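Side-chain contact in putative exported protein (Bordetella parapertussis, PDB 3OCJ), which is of unknown function but probably transfers methyl groups from S-adenosylmethionine to an unidentified acceptor: residues Trp70-Val75 / Cys127-Glu132. Numbering follows the deposited sequence. Where two conformers were deposited one is given.
Sequences WTHRLV and CGWMSE
His-72 reaches from helix 68-76 into the angle between Ser-131 and Trp-129, and it illustrates how a single imidazole can join a helix to residues 127-132 through two different surfaces. Its CG stands anti to the backbone N (chi1 173°), which carries the ring across to them. There His-72 ND1 and Ser-131 OG form a hydrogen bond of 2.7 Å that is nearly straight, at 164°. The hydroxyl lies at the ring edge, close to the imidazole plane, and Ser-131 CB follows it in that plane, 3.4 Å from His-72 ND1. On its carbon side the same ring meets the benzo part of the indole: His-72 CD2 is 3.5 Å from Trp-129 CE3 and 3.7 Å from Trp-129 CZ3. The two planes are inclined at 41°, so the rings meet obliquely.

Residues 127-132 belong to the Rossmann-like methyltransferase fold. They follow the first strand, 121-124, and in this family the corresponding segment usually borders the S-adenosylmethionine site. A type II' turn from Cys-127 to Met-130, closed by Met-130 N to Cys-127 O at 2.9 Å, presents Trp-129 to the helix, while Gly-128 N bonds to Asp-150 at the end of the next strand. Leu-162 of helix 153-163 touches both His-72 and Trp-129.

Away from this compact trio the contact loosens. The three touching residues all remain partly exposed, and Arg-73 CG stays 4.7 Å from Trp-129 CZ3. The guanidinium of Arg-73 lies with one face over Trp-70 CH2, and its NH1 is salt-bridged to Glu-69.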
loop_
_atom_site.group_PDB
_atom_site.type_symbol
_atom_site.label_atom_id
_atom_site.label_comp_id
_atom_site.label_asym_id
_atom_site.label_seq_id
_atom_site.Cartn_x
_atom_site.Cartn_y
_atom_site.Cartn_z
ATOM N N TRP A 70 -1.059 -0.830 -10.058
ATOM C CA TRP A 70 -2.176 -0.064 -9.525
ATOM C C TRP A 70 -1.852 0.737 -8.267
ATOM O O TRP A 70 -2.421 1.812 -8.046
ATOM C CB TRP A 70 -3.429 -0.939 -9.390
ATOM C CG TRP A 70 -3.930 -1.292 -10.735
ATOM C CD1 TRP A 70 -3.935 -2.523 -11.313
ATOM C CD2 TRP A 70 -4.418 -0.379 -11.723
ATOM N NE1 TRP A 70 -4.424 -2.442 -12.596
ATOM C CE2 TRP A 70 -4.729 -1.133 -12.871
ATOM C CE3 TRP A 70 -4.638 1.003 -11.741
ATOM C CZ2 TRP A 70 -5.254 -0.557 -14.028
ATOM C CZ3 TRP A 70 -5.156 1.577 -12.896
ATOM C CH2 TRP A 70 -5.456 0.797 -14.021
ATOM N N THR A 71 -0.924 0.247 -7.451
ATOM C CA THR A 71 -0.421 1.068 -6.361
ATOM C C THR A 71 0.198 2.353 -6.914
ATOM O O THR A 71 -0.110 3.458 -6.451
ATOM C CB THR A 71 0.634 0.331 -5.514
ATOM O OG1 THR A 71 0.048 -0.836 -4.939
ATOM C CG2 THR A 71 1.120 1.231 -4.390
ATOM N N HIS A 72 1.056 2.210 -7.917
ATOM C CA HIS A 72 1.692 3.380 -8.502
ATOM C C HIS A 72 0.653 4.341 -9.071
ATOM O O HIS A 72 0.659 5.533 -8.765
ATOM C CB HIS A 72 2.670 2.988 -9.602
ATOM C CG HIS A 72 3.230 4.163 -10.340
ATOM N ND1 HIS A 72 4.262 4.932 -9.842
ATOM C CD2 HIS A 72 2.885 4.716 -11.525
ATOM C CE1 HIS A 72 4.532 5.905 -10.695
ATOM N NE2 HIS A 72 3.713 5.797 -11.725
ATOM N N ARG A 73 -0.225 3.817 -9.919
ATOM C CA ARG A 73 -1.165 4.671 -10.635
ATOM C C ARG A 73 -2.133 5.339 -9.661
ATOM O O ARG A 73 -2.490 6.507 -9.816
ATOM C CB ARG A 73 -1.894 3.878 -11.730
ATOM C CG ARG A 73 -0.964 3.373 -12.826
ATOM C CD ARG A 73 -1.685 2.508 -13.864
ATOM N NE ARG A 73 -2.623 3.284 -14.666
ATOM C CZ ARG A 73 -3.150 2.862 -15.809
ATOM N NH1 ARG A 73 -2.831 1.666 -16.283
ATOM N NH2 ARG A 73 -3.999 3.634 -16.475
ATOM N N LEU A 74 -2.542 4.603 -8.638
ATOM C CA LEU A 74 -3.430 5.155 -7.637
ATOM C C LEU A 74 -2.720 6.193 -6.770
ATOM O O LEU A 74 -3.216 7.312 -6.585
ATOM C CB LEU A 74 -4.009 4.037 -6.767
ATOM C CG LEU A 74 -5.080 4.446 -5.756
ATOM C CD1 LEU A 74 -6.292 5.040 -6.447
ATOM C CD2 LEU A 74 -5.467 3.247 -4.914
ATOM N N VAL A 75 -1.550 5.832 -6.257
ATOM C CA VAL A 75 -0.859 6.698 -5.314
ATOM C C VAL A 75 -0.345 7.997 -5.940
ATOM O O VAL A 75 -0.388 9.048 -5.309
ATOM C CB VAL A 75 0.286 5.959 -4.589
ATOM C CG1 VAL A 75 1.062 6.930 -3.735
ATOM C CG2 VAL A 75 -0.269 4.838 -3.727
ATOM N N CYS A 127 9.274 -3.822 -3.775
ATOM C CA CYS A 127 9.593 -2.553 -4.413
ATOM C C CYS A 127 8.521 -2.009 -5.345
ATOM O O CYS A 127 8.452 -0.797 -5.567
ATOM C CB CYS A 127 10.942 -2.611 -5.139
ATOM S SG CYS A 127 11.005 -3.749 -6.530
ATOM N N GLY A 128 7.681 -2.890 -5.881
ATOM C CA GLY A 128 6.735 -2.473 -6.903
ATOM C C GLY A 128 7.474 -1.729 -8.004
ATOM O O GLY A 128 8.557 -2.143 -8.427
ATOM N N TRP A 129 6.904 -0.620 -8.466
ATOM C CA TRP A 129 7.542 0.185 -9.509
ATOM C C TRP A 129 8.550 1.188 -8.942
ATOM O O TRP A 129 9.115 1.983 -9.691
ATOM C CB TRP A 129 6.495 0.931 -10.344
ATOM C CG TRP A 129 5.732 0.048 -11.288
ATOM C CD1 TRP A 129 5.798 -1.309 -11.375
ATOM C CD2 TRP A 129 4.784 0.469 -12.277
ATOM N NE1 TRP A 129 4.953 -1.765 -12.365
ATOM C CE2 TRP A 129 4.319 -0.690 -12.931
ATOM C CE3 TRP A 129 4.294 1.714 -12.680
ATOM C CZ2 TRP A 129 3.383 -0.642 -13.965
ATOM C CZ3 TRP A 129 3.361 1.760 -13.708
ATOM C CH2 TRP A 129 2.920 0.588 -14.337
HETATM N N MSE A 130 8.754 1.157 -7.625
HETATM C CA MSE A 130 9.746 2.015 -6.954
HETATM C C MSE A 130 9.415 3.507 -7.020
HETATM O O MSE A 130 10.311 4.356 -7.076
HETATM C CB MSE A 130 11.155 1.735 -7.497
HETATM C CG MSE A 130 11.647 0.344 -7.129
HETATM SE SE MSE A 130 13.378 -0.129 -7.864
HETATM C CE MSE A 130 14.272 1.439 -7.424
ATOM N N SER A 131 8.119 3.812 -6.980
ATOM C CA SER A 131 7.615 5.174 -7.138
ATOM C C SER A 131 8.241 6.147 -6.145
ATOM O O SER A 131 8.606 7.273 -6.494
ATOM C CB SER A 131 6.093 5.186 -6.972
ATOM O OG SER A 131 5.498 4.050 -7.584
ATOM N N GLU A 132 8.354 5.712 -4.899
ATOM C CA GLU A 132 8.856 6.587 -3.852
ATOM C C GLU A 132 10.355 6.861 -4.031
ATOM O O GLU A 132 10.792 7.996 -3.923
ATOM C CB GLU A 132 8.520 6.043 -2.452
ATOM C CG GLU A 132 9.300 4.816 -1.999
ATOM C CD GLU A 132 8.840 3.515 -2.647
ATOM O OE1 GLU A 132 8.037 3.562 -3.603
ATOM O OE2 GLU A 132 9.289 2.438 -2.191
#